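Local coordinates for protein accelerated-cell-death 11 (Arabidopsis thaliana, PDB 4NT1) that selectively transfers ceramide-1-phosphate and phytoceramide-1-phosphate between membranes, without carrying ceramide or glycosphingolipids, at residues 37-48 and 102-112. Numbering follows the deposited sequence.
Sequences FSHACSLVSPLF and LLRVKRGLDMV
C41 and L109 have the nearest backbones of the two helices, and the C41 SG rests 3.5 Å from V105 CG1, flanked further along by the methyls of L109. The same sulfur lies 3.5 Å above one face of the F37 ring, displaced toward the rim. With chi1 at 173°, the F37 ring is thrown out opposite its amide N, toward helix 98-121; there CE2 meets L102 CD1 at 3.6 Å, the two side chains running roughly perpendicular. One turn beyond C41, V44 and V112 lie alongside, pointing opposite ways, with V44 CG1 3.6 Å from V112 CG2, while L47 CD1 reaches the other methyl of that valine. F48 closes this end. Its CZ comes to the helix backbone at G108, 4.0 Å from G108 O near the ring plane, and its CE1 lies 3.6 Å from M111 CE, which the bend at chi3 (82°) turns to this side. M111 SD lies at the ring edge, 5.4 Å from the centroid, a Met-aromatic contact.

Y62 of helix 57-63 touches V44, F48 and L109 and hydrogen-bonds to C41 O, while F18 of helix 10-25 packs on V44 and L109. Helix 98-121 also carries R104, which binds the N-acylsphingoid base 1-phosphate, so this packing joins the helix bearing that site to helix 34-51. With axes 10.7 Å apart and crossing at 55°, the pair forms buried apolar helix packing at the centre of the all-helical GLTP fold.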
# COMPACT_ATOMS: atom_id res chain seq x y z
N PHE A 37 -5.12 11.13 -3.38
CA PHE A 37 -4.83 9.87 -2.69
C PHE A 37 -4.77 8.69 -3.67
O PHE A 37 -3.80 7.93 -3.67
CB PHE A 37 -5.90 9.61 -1.63
CG PHE A 37 -5.80 8.26 -0.98
CD1 PHE A 37 -4.89 8.03 0.04
CD2 PHE A 37 -6.63 7.22 -1.37
CE1 PHE A 37 -4.79 6.79 0.65
CE2 PHE A 37 -6.54 5.97 -0.77
CZ PHE A 37 -5.63 5.76 0.24
N SER A 38 -5.77 8.56 -4.52
CA SER A 38 -5.81 7.40 -5.42
C SER A 38 -4.64 7.42 -6.41
O SER A 38 -4.05 6.38 -6.71
CB SER A 38 -7.17 7.28 -6.12
OG SER A 38 -7.38 8.36 -7.02
N HIS A 39 -4.30 8.61 -6.91
CA HIS A 39 -3.15 8.76 -7.79
C HIS A 39 -1.83 8.34 -7.11
O HIS A 39 -1.00 7.66 -7.73
CB HIS A 39 -3.03 10.21 -8.29
CG HIS A 39 -4.03 10.57 -9.35
ND1 HIS A 39 -3.88 11.65 -10.18
CD2 HIS A 39 -5.21 9.99 -9.69
CE1 HIS A 39 -4.91 11.72 -11.00
NE2 HIS A 39 -5.73 10.72 -10.73
N ALA A 40 -1.64 8.74 -5.86
CA ALA A 40 -0.44 8.35 -5.12
C ALA A 40 -0.37 6.84 -4.95
O ALA A 40 0.68 6.22 -5.13
CB ALA A 40 -0.41 9.03 -3.76
N CYS A 41 -1.50 6.24 -4.61
CA CYS A 41 -1.58 4.79 -4.48
C CYS A 41 -1.23 4.09 -5.79
O CYS A 41 -0.63 3.01 -5.78
CB CYS A 41 -2.96 4.37 -3.99
SG CYS A 41 -3.30 4.87 -2.27
N SER A 42 -1.58 4.71 -6.91
CA SER A 42 -1.31 4.12 -8.21
C SER A 42 0.19 4.11 -8.52
O SER A 42 0.67 3.28 -9.28
CB SER A 42 -2.10 4.82 -9.32
OG SER A 42 -1.98 4.13 -10.55
N LEU A 43 0.94 5.02 -7.91
CA LEU A 43 2.39 5.02 -8.12
C LEU A 43 3.04 3.79 -7.49
O LEU A 43 4.13 3.36 -7.90
CB LEU A 43 3.03 6.29 -7.57
CG LEU A 43 2.58 7.60 -8.22
CD1 LEU A 43 3.16 8.81 -7.46
CD2 LEU A 43 2.98 7.64 -9.70
N VAL A 44 2.38 3.23 -6.48
CA VAL A 44 2.87 2.05 -5.79
C VAL A 44 2.54 0.75 -6.53
O VAL A 44 3.25 -0.24 -6.42
CB VAL A 44 2.28 1.99 -4.36
CG1 VAL A 44 2.66 0.68 -3.68
CG2 VAL A 44 2.75 3.18 -3.52
N SER A 45 1.46 0.76 -7.31
CA SER A 45 0.99 -0.47 -7.96
C SER A 45 2.07 -1.29 -8.67
O SER A 45 2.11 -2.52 -8.54
CB SER A 45 -0.17 -0.19 -8.93
OG SER A 45 -1.29 0.32 -8.24
N PRO A 46 2.95 -0.64 -9.45
CA PRO A 46 3.91 -1.44 -10.22
C PRO A 46 4.94 -2.16 -9.37
O PRO A 46 5.59 -3.08 -9.87
CB PRO A 46 4.60 -0.40 -11.12
CG PRO A 46 3.67 0.79 -11.13
CD PRO A 46 3.04 0.80 -9.78
N LEU A 47 5.10 -1.78 -8.10
CA LEU A 47 6.05 -2.48 -7.25
C LEU A 47 5.70 -3.96 -7.10
O LEU A 47 6.59 -4.81 -7.03
CB LEU A 47 6.15 -1.83 -5.87
CG LEU A 47 6.58 -0.37 -5.80
CD1 LEU A 47 6.50 0.12 -4.36
CD2 LEU A 47 7.99 -0.17 -6.36
N PHE A 48 4.41 -4.28 -7.03
CA PHE A 48 4.01 -5.67 -6.83
C PHE A 48 4.45 -6.54 -8.00
O PHE A 48 4.91 -7.67 -7.81
CB PHE A 48 2.51 -5.79 -6.58
CG PHE A 48 2.07 -5.17 -5.29
CD1 PHE A 48 2.22 -5.84 -4.09
CD2 PHE A 48 1.51 -3.90 -5.28
CE1 PHE A 48 1.82 -5.27 -2.90
CE2 PHE A 48 1.11 -3.32 -4.09
CZ PHE A 48 1.26 -4.01 -2.90
N LEU A 102 -11.18 1.01 -0.17
CA LEU A 102 -10.22 1.75 0.64
C LEU A 102 -9.48 0.86 1.63
O LEU A 102 -8.26 0.98 1.79
CB LEU A 102 -10.90 2.91 1.38
CG LEU A 102 -9.97 3.75 2.27
CD1 LEU A 102 -8.84 4.42 1.45
CD2 LEU A 102 -10.76 4.80 3.04
N LEU A 103 -10.21 -0.02 2.32
CA LEU A 103 -9.59 -0.92 3.27
C LEU A 103 -8.56 -1.81 2.56
O LEU A 103 -7.47 -2.05 3.08
CB LEU A 103 -10.65 -1.76 3.99
CG LEU A 103 -10.18 -2.71 5.08
CD1 LEU A 103 -9.37 -1.96 6.13
CD2 LEU A 103 -11.38 -3.40 5.71
N ARG A 104 -8.91 -2.31 1.38
CA ARG A 104 -7.97 -3.14 0.63
C ARG A 104 -6.72 -2.36 0.20
O ARG A 104 -5.59 -2.87 0.30
CB ARG A 104 -8.65 -3.78 -0.59
CG ARG A 104 -9.31 -5.13 -0.28
CD ARG A 104 -10.76 -4.96 0.12
NE ARG A 104 -11.34 -6.23 0.57
CZ ARG A 104 -11.75 -6.46 1.81
NH1 ARG A 104 -12.26 -7.64 2.13
NH2 ARG A 104 -11.66 -5.51 2.73
N VAL A 105 -6.92 -1.13 -0.25
CA VAL A 105 -5.80 -0.28 -0.64
C VAL A 105 -4.90 0.00 0.56
O VAL A 105 -3.68 -0.11 0.47
CB VAL A 105 -6.28 1.02 -1.30
CG1 VAL A 105 -5.11 1.99 -1.45
CG2 VAL A 105 -6.89 0.71 -2.66
N LYS A 106 -5.50 0.32 1.70
CA LYS A 106 -4.71 0.55 2.91
C LYS A 106 -3.76 -0.63 3.19
O LYS A 106 -2.59 -0.44 3.54
CB LYS A 106 -5.64 0.78 4.11
CG LYS A 106 -4.92 1.21 5.40
CD LYS A 106 -4.46 0.03 6.24
CE LYS A 106 -5.65 -0.85 6.65
NZ LYS A 106 -5.27 -1.76 7.77
N ARG A 107 -4.26 -1.85 3.04
CA ARG A 107 -3.43 -3.02 3.32
C ARG A 107 -2.21 -3.08 2.40
O ARG A 107 -1.10 -3.42 2.83
CB ARG A 107 -4.25 -4.32 3.24
CG ARG A 107 -5.25 -4.45 4.37
CD ARG A 107 -6.23 -5.58 4.12
NE ARG A 107 -7.21 -5.68 5.20
CZ ARG A 107 -8.36 -6.34 5.11
NH1 ARG A 107 -8.68 -6.97 3.98
NH2 ARG A 107 -9.18 -6.37 6.15
N GLY A 108 -2.40 -2.75 1.13
CA GLY A 108 -1.29 -2.70 0.20
C GLY A 108 -0.22 -1.68 0.60
O GLY A 108 0.98 -1.96 0.55
N LEU A 109 -0.66 -0.49 1.00
CA LEU A 109 0.27 0.55 1.44
C LEU A 109 1.06 0.07 2.64
O LEU A 109 2.26 0.33 2.76
CB LEU A 109 -0.46 1.83 1.82
CG LEU A 109 -1.23 2.52 0.70
CD1 LEU A 109 -2.00 3.72 1.25
CD2 LEU A 109 -0.30 2.94 -0.46
N ASP A 110 0.37 -0.64 3.54
CA ASP A 110 1.00 -1.17 4.74
C ASP A 110 2.00 -2.26 4.38
O ASP A 110 3.12 -2.28 4.90
CB ASP A 110 -0.10 -1.70 5.69
CG ASP A 110 0.37 -1.83 7.14
OD1 ASP A 110 1.42 -1.25 7.49
OD2 ASP A 110 -0.34 -2.52 7.92
N MET A 111 1.64 -3.16 3.46
CA MET A 111 2.60 -4.20 3.06
C MET A 111 3.88 -3.59 2.48
O MET A 111 4.98 -4.07 2.75
CB MET A 111 2.01 -5.21 2.07
CG MET A 111 2.83 -6.53 2.03
SD MET A 111 2.87 -7.31 0.40
CE MET A 111 4.19 -6.40 -0.42
N VAL A 112 3.73 -2.56 1.66
CA VAL A 112 4.89 -1.89 1.07
C VAL A 112 5.71 -1.22 2.17
O VAL A 112 6.93 -1.31 2.18
CB VAL A 112 4.51 -0.91 -0.05
CG1 VAL A 112 5.76 -0.16 -0.56
CG2 VAL A 112 3.84 -1.65 -1.21